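Local coordinates for protein pyroglutamyl-peptidase I (Fervidobacterium islandicum, PDB 6LTQ) that probably removes N-terminal pyroglutamyl (5-oxoproline) residues from peptides, as a thermophilic member of the pyrrolidone carboxyl peptidase family, at residues 90-95 and 177-182; 182-187 and 201-206. All blocks are in the same frame, centred on the assembly; numbering follows the deposited sequence.

Interaction 1 of 2, residues 90-95 and 177-182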
loop_
_atom_site.group_PDB
_atom_site.type_symbol
_atom_site.label_atom_id
_atom_site.label_comp_id
_atom_site.label_asym_id
_atom_site.label_seq_id
_atom_site.Cartn_x
_atom_site.Cartn_y
_atom_site.Cartn_z
ATOM N N ILE D 90 -3.609 3.111 -15.605
ATOM C CA ILE D 90 -4.164 2.227 -16.625
ATOM C C ILE D 90 -3.478 0.864 -16.495
ATOM O O ILE D 90 -2.265 0.749 -16.653
ATOM C CB ILE D 90 -3.981 2.825 -18.029
ATOM C CG1 ILE D 90 -4.627 4.230 -18.120
ATOM C CG2 ILE D 90 -4.533 1.886 -19.070
ATOM C CD1 ILE D 90 -6.128 4.289 -17.809
ATOM N N ARG D 91 -4.261 -0.157 -16.171
ATOM C CA ARG D 91 -3.719 -1.458 -15.788
ATOM C C ARG D 91 -3.939 -2.450 -16.934
ATOM O O ARG D 91 -5.027 -3.022 -17.089
ATOM C CB ARG D 91 -4.358 -1.916 -14.485
ATOM C CG ARG D 91 -3.928 -3.280 -14.011
ATOM C CD ARG D 91 -4.430 -3.522 -12.599
ATOM N NE ARG D 91 -4.710 -4.931 -12.347
ATOM C CZ ARG D 91 -5.038 -5.415 -11.154
ATOM N NH1 ARG D 91 -5.294 -6.713 -11.018
ATOM N NH2 ARG D 91 -5.098 -4.603 -10.094
ATOM N N LEU D 92 -2.897 -2.645 -17.726
ATOM C CA LEU D 92 -2.958 -3.507 -18.897
ATOM C C LEU D 92 -2.715 -4.950 -18.472
ATOM O O LEU D 92 -1.648 -5.279 -17.936
ATOM C CB LEU D 92 -1.919 -3.056 -19.924
ATOM C CG LEU D 92 -2.028 -1.552 -20.173
ATOM C CD1 LEU D 92 -0.753 -1.029 -20.754
ATOM C CD2 LEU D 92 -3.209 -1.230 -21.115
ATOM N N GLU D 93 -3.699 -5.809 -18.718
ATOM C CA GLU D 93 -3.665 -7.183 -18.228
ATOM C C GLU D 93 -3.073 -8.116 -19.278
ATOM O O GLU D 93 -3.582 -8.215 -20.400
ATOM C CB GLU D 93 -5.070 -7.633 -17.834
ATOM C CG GLU D 93 -5.671 -6.813 -16.699
ATOM C CD GLU D 93 -5.007 -7.059 -15.340
ATOM O OE1 GLU D 93 -4.059 -7.881 -15.247
ATOM O OE2 GLU D 93 -5.476 -6.453 -14.348
ATOM N N ARG D 94 -2.016 -8.831 -18.902
ATOM C CA ARG D 94 -1.350 -9.709 -19.844
ATOM C C ARG D 94 -1.838 -11.144 -19.777
ATOM O O ARG D 94 -1.622 -11.896 -20.740
ATOM C CB ARG D 94 0.167 -9.680 -19.595
ATOM C CG ARG D 94 0.996 -10.249 -20.721
ATOM C CD ARG D 94 2.444 -9.899 -20.586
ATOM N NE ARG D 94 3.180 -10.203 -21.814
ATOM C CZ ARG D 94 4.448 -9.877 -22.033
ATOM N NH1 ARG D 94 5.149 -9.234 -21.104
ATOM N NH2 ARG D 94 5.017 -10.186 -23.196
ATOM N N VAL D 95 -2.440 -11.561 -18.659
ATOM C CA VAL D 95 -2.696 -12.974 -18.372
ATOM C C VAL D 95 -4.164 -13.166 -18.034
ATOM O O VAL D 95 -4.703 -12.456 -17.174
ATOM C CB VAL D 95 -1.843 -13.484 -17.192
ATOM C CG1 VAL D 95 -2.226 -14.927 -16.831
ATOM C CG2 VAL D 95 -0.372 -13.376 -17.509
ATOM N N LEU D 177 -7.299 -7.924 -25.671
ATOM C CA LEU D 177 -6.576 -7.237 -24.604
ATOM C C LEU D 177 -7.592 -6.786 -23.561
ATOM O O LEU D 177 -8.688 -6.325 -23.912
ATOM C CB LEU D 177 -5.779 -6.038 -25.152
ATOM C CG LEU D 177 -4.999 -5.151 -24.164
ATOM C CD1 LEU D 177 -3.881 -5.935 -23.435
ATOM C CD2 LEU D 177 -4.423 -3.942 -24.859
ATOM N N PHE D 178 -7.250 -6.929 -22.277
ATOM C CA PHE D 178 -8.102 -6.438 -21.201
ATOM C C PHE D 178 -7.414 -5.257 -20.525
ATOM O O PHE D 178 -6.223 -5.327 -20.209
ATOM C CB PHE D 178 -8.424 -7.523 -20.170
ATOM C CG PHE D 178 -9.586 -7.163 -19.307
ATOM C CD1 PHE D 178 -9.454 -6.215 -18.290
ATOM C CD2 PHE D 178 -10.837 -7.699 -19.554
ATOM C CE1 PHE D 178 -10.544 -5.828 -17.529
ATOM C CE2 PHE D 178 -11.926 -7.319 -18.793
ATOM C CZ PHE D 178 -11.784 -6.382 -17.786
ATOM N N VAL D 179 -8.157 -4.176 -20.314
ATOM C CA VAL D 179 -7.636 -2.957 -19.686
ATOM C C VAL D 179 -8.450 -2.723 -18.420
ATOM O O VAL D 179 -9.669 -2.520 -18.487
ATOM C CB VAL D 179 -7.696 -1.743 -20.624
ATOM C CG1 VAL D 179 -7.087 -0.517 -19.930
ATOM C CG2 VAL D 179 -6.939 -2.029 -21.920
ATOM N N HIS D 180 -7.813 -2.899 -17.263
ATOM C CA HIS D 180 -8.404 -2.510 -15.999
ATOM C C HIS D 180 -8.225 -1.021 -15.742
ATOM O O HIS D 180 -7.198 -0.427 -16.080
ATOM C CB HIS D 180 -7.814 -3.321 -14.849
ATOM C CG HIS D 180 -8.637 -4.519 -14.483
ATOM N ND1 HIS D 180 -8.093 -5.771 -14.303
ATOM C CD2 HIS D 180 -9.975 -4.662 -14.299
ATOM C CE1 HIS D 180 -9.049 -6.628 -13.985
ATOM N NE2 HIS D 180 -10.204 -5.984 -13.987
ATOM N N LEU D 181 -9.221 -0.438 -15.071
ATOM C CA LEU D 181 -9.347 0.997 -14.906
ATOM C C LEU D 181 -9.485 1.377 -13.434
ATOM O O LEU D 181 -10.164 0.674 -12.662
ATOM C CB LEU D 181 -10.584 1.532 -15.661
ATOM C CG LEU D 181 -10.635 1.200 -17.146
ATOM C CD1 LEU D 181 -12.086 1.426 -17.656
ATOM C CD2 LEU D 181 -9.625 2.053 -17.908
ATOM N N PRO D 182 -8.881 2.500 -13.041
ATOM C CA PRO D 182 -9.081 3.013 -11.679
ATOM C C PRO D 182 -10.538 3.367 -11.423
ATOM O O PRO D 182 -11.323 3.573 -12.347
ATOM C CB PRO D 182 -8.210 4.288 -11.640
ATOM C CG PRO D 182 -7.156 4.084 -12.717
ATOM C CD PRO D 182 -7.889 3.285 -13.807
#
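His180 and Glu93 meet across a pair of antiparallel strands in the central sheet of this alpha/beta peptidase. Arg91 and His180 form a hydrogen-bonded pair, with Arg91 N giving to His180 O (3.0 Å) and His180 N to Arg91 O; Leu92 and Val179 follow as a non-hydrogen-bonded pair. On the face carrying Leu92 and Val179 the fit is apolar. Val179 CG1 is a bump in the notch between two neighbours, 3.6 Å from Ile90 CG2 and 4.1 Å from Leu92 CD2; Val179 lies alongside Leu92 and crosses Ile90, and short branched side chains suit the tight spacing of paired strands. Ile90 CD1 runs on alongside Leu181 CD2 at 4.2 Å.

The other face is polar. Glu93 bends at chi2 (-70°), bringing OE2 to the edge of the imidazole, where His180 ND1 donates to it over 2.7 Å in a nearly straight bond (172°). Carboxylate and ring stand almost perpendicular, 86° apart. Arg91 NE grips the same OE2 at 2.6 Å in a salt bridge, arriving from the opposite face of the carboxylate plane, while Phe178 CE1 rests over one face of the imidazole near its rim. Were Glu93 replaced by an alanine, the imidazole would probably be freer to turn and the Arg91 guanidinium would lose this carboxylate. His180 NE2 bonds to the cysteinesulfonic acid at position 156, and Glu93 OE1 to Ser148; this carboxylate–histidine–cysteine order is consistent with the active site of the family.

Strand 90-97 is flanked on its far side by strand 145-148, and strand 175-181 by the parallel strand 77-83, whose Leu79 and Leu81 touch Val179; helix 131-140 covers Ile90 and Leu92 through Leu138, Ala135 and Ile131.

Interaction 2 of 2, residues 182-187 and 201-206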
loop_
_atom_site.group_PDB
_atom_site.type_symbol
_atom_site.label_atom_id
_atom_site.label_comp_id
_atom_site.label_asym_id
_atom_site.label_seq_id
_atom_site.Cartn_x
_atom_site.Cartn_y
_atom_site.Cartn_z
ATOM N N PRO D 182 -8.881 2.500 -13.041
ATOM C CA PRO D 182 -9.081 3.013 -11.679
ATOM C C PRO D 182 -10.538 3.367 -11.423
ATOM O O PRO D 182 -11.323 3.573 -12.347
ATOM C CB PRO D 182 -8.210 4.288 -11.640
ATOM C CG PRO D 182 -7.156 4.084 -12.717
ATOM C CD PRO D 182 -7.889 3.285 -13.807
ATOM N N PHE D 183 -10.886 3.449 -10.140
ATOM C CA PHE D 183 -12.105 4.152 -9.747
ATOM C C PHE D 183 -12.136 5.549 -10.361
ATOM O O PHE D 183 -11.099 6.206 -10.513
ATOM C CB PHE D 183 -12.162 4.307 -8.234
ATOM C CG PHE D 183 -12.756 3.146 -7.507
ATOM C CD1 PHE D 183 -13.881 2.491 -7.990
ATOM C CD2 PHE D 183 -12.219 2.750 -6.308
ATOM C CE1 PHE D 183 -14.447 1.453 -7.278
ATOM C CE2 PHE D 183 -12.781 1.693 -5.589
ATOM C CZ PHE D 183 -13.895 1.053 -6.079
ATOM N N LEU D 184 -13.338 6.014 -10.707
ATOM C CA LEU D 184 -13.533 7.433 -10.943
ATOM C C LEU D 184 -13.457 8.189 -9.616
ATOM O O LEU D 184 -13.787 7.639 -8.561
ATOM C CB LEU D 184 -14.895 7.707 -11.602
ATOM C CG LEU D 184 -15.113 7.089 -12.989
ATOM C CD1 LEU D 184 -16.581 7.271 -13.413
ATOM C CD2 LEU D 184 -14.183 7.677 -14.047
ATOM N N PRO D 185 -13.041 9.454 -9.644
ATOM C CA PRO D 185 -13.000 10.228 -8.391
ATOM C C PRO D 185 -14.334 10.236 -7.652
ATOM O O PRO D 185 -14.355 10.122 -6.415
ATOM C CB PRO D 185 -12.585 11.625 -8.858
ATOM C CG PRO D 185 -11.840 11.383 -10.143
ATOM C CD PRO D 185 -12.542 10.214 -10.800
ATOM N N GLU D 186 -15.460 10.287 -8.373
ATOM C CA GLU D 186 -16.749 10.286 -7.677
ATOM C C GLU D 186 -16.990 8.996 -6.894
ATOM O O GLU D 186 -17.700 9.010 -5.877
ATOM C CB GLU D 186 -17.877 10.519 -8.675
ATOM C CG GLU D 186 -18.003 9.418 -9.692
ATOM C CD GLU D 186 -18.789 9.856 -10.901
ATOM O OE1 GLU D 186 -20.003 9.548 -10.955
ATOM O OE2 GLU D 186 -18.193 10.513 -11.784
ATOM N N GLN D 187 -16.400 7.875 -7.331
ATOM C CA GLN D 187 -16.555 6.617 -6.600
ATOM C C GLN D 187 -15.730 6.596 -5.320
ATOM O O GLN D 187 -16.082 5.886 -4.372
ATOM C CB GLN D 187 -16.150 5.419 -7.468
ATOM C CG GLN D 187 -17.001 5.262 -8.735
ATOM C CD GLN D 187 -16.542 4.117 -9.621
ATOM O OE1 GLN D 187 -15.621 4.275 -10.422
ATOM N NE2 GLN D 187 -17.195 2.951 -9.483
ATOM N N MET D 201 -8.883 8.089 -11.099
ATOM C CA MET D 201 -8.443 8.787 -12.300
ATOM C C MET D 201 -9.683 9.351 -12.982
ATOM O O MET D 201 -10.687 8.644 -13.099
ATOM C CB MET D 201 -7.665 7.854 -13.244
ATOM C CG MET D 201 -7.078 8.545 -14.501
ATOM S SD MET D 201 -6.230 7.345 -15.561
ATOM C CE MET D 201 -4.640 7.188 -14.721
ATOM N N THR D 202 -9.630 10.624 -13.378
ATOM C CA THR D 202 -10.822 11.250 -13.955
ATOM C C THR D 202 -11.296 10.497 -15.192
ATOM O O THR D 202 -10.512 9.856 -15.901
ATOM C CB THR D 202 -10.564 12.720 -14.330
ATOM O OG1 THR D 202 -9.606 12.794 -15.393
ATOM C CG2 THR D 202 -10.063 13.520 -13.127
ATOM N N LEU D 203 -12.607 10.595 -15.449
ATOM C CA LEU D 203 -13.170 10.004 -16.663
ATOM C C LEU D 203 -12.486 10.560 -17.900
ATOM O O LEU D 203 -12.208 9.822 -18.863
ATOM C CB LEU D 203 -14.679 10.275 -16.726
ATOM C CG LEU D 203 -15.380 9.707 -17.971
ATOM C CD1 LEU D 203 -15.339 8.162 -17.989
ATOM C CD2 LEU D 203 -16.816 10.217 -18.027
ATOM N N GLU D 204 -12.169 11.859 -17.889
ATOM C CA GLU D 204 -11.537 12.462 -19.055
ATOM C C GLU D 204 -10.197 11.800 -19.374
ATOM O O GLU D 204 -9.920 11.448 -20.530
ATOM C CB GLU D 204 -11.381 13.974 -18.840
ATOM C CG GLU D 204 -12.690 14.685 -18.399
ATOM C CD GLU D 204 -12.925 14.670 -16.877
ATOM O OE1 GLU D 204 -12.309 15.497 -16.160
ATOM O OE2 GLU D 204 -13.746 13.865 -16.388
ATOM N N LEU D 205 -9.370 11.576 -18.354
ATOM C CA LEU D 205 -8.063 10.968 -18.601
ATOM C C LEU D 205 -8.192 9.489 -18.961
ATOM O O LEU D 205 -7.491 9.004 -19.861
ATOM C CB LEU D 205 -7.150 11.160 -17.381
ATOM C CG LEU D 205 -5.690 10.733 -17.587
ATOM C CD1 LEU D 205 -5.030 11.474 -18.763
ATOM C CD2 LEU D 205 -4.875 10.909 -16.286
ATOM N N GLN D 206 -9.091 8.756 -18.293
ATOM C CA GLN D 206 -9.303 7.354 -18.661
ATOM C C GLN D 206 -9.803 7.235 -20.100
ATOM O O GLN D 206 -9.384 6.342 -20.846
ATOM C CB GLN D 206 -10.310 6.686 -17.723
ATOM C CG GLN D 206 -9.902 6.625 -16.271
ATOM C CD GLN D 206 -10.718 5.617 -15.522
ATOM O OE1 GLN D 206 -11.165 4.615 -16.092
ATOM N NE2 GLN D 206 -10.933 5.866 -14.239
#
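Gln206 sets CG anti to its carbonyl carbon (chi1 -62°) and stays extended beyond it, which carries its amide to Pro182, while Leu184, turned the same way about its first bond, swings CD2 onto the start of the helix that holds Leu203. Two helix N-termini are joined here, with Leu184 and Thr202 at their N-cap positions. Thr202 suits its place because OG1 accepts from Leu205 N; the leucine side chain cannot accept such a bond, and there the reverse bond is found, the first-turn Gln187 OE1 accepting from Leu184 N at 2.9 Å. Gln206 NE2 binds two carbonyls, Pro182 O and Met201 O, each at 3.0 Å, and approaches Pro182 O from above its carbonyl plane. A second tie, Met201 N to Phe183 O (3.0 Å), runs nearly along the C=O axis.

The rigid Pro182 ring sets CG 3.8 Å from Met201 CB. Separately, a leucine pair forms where Leu184 CD2 presses on Leu203 CB. From outside, helix 32-40 packs on Leu203 and Gln206, and Pro144 of the third subunit meets Pro185. The Pro185 ring leans on the chain just before the other helix, its CD 3.3 Å from Met201 O.

Overall arrangement
Pro182 belongs to both contacts: strand 175-181 ends in interaction 1, and the chain turns at once into the paired helix starts of interaction 2, whose centre lies about 15 Å from that of the first. Beyond this shared proline the two touch directly, through Leu181 CB and Gln206 OE1 at 3.2 Å and through Ile90 CD1 and Met201 SD at 3.8 Å. Interaction 1 holds the histidine that reaches the oxidised cysteine at position 156, so it belongs to the probable active site. Interaction 2 continues from the end of the histidine's strand to the periphery, where it meets another subunit of the tetramer.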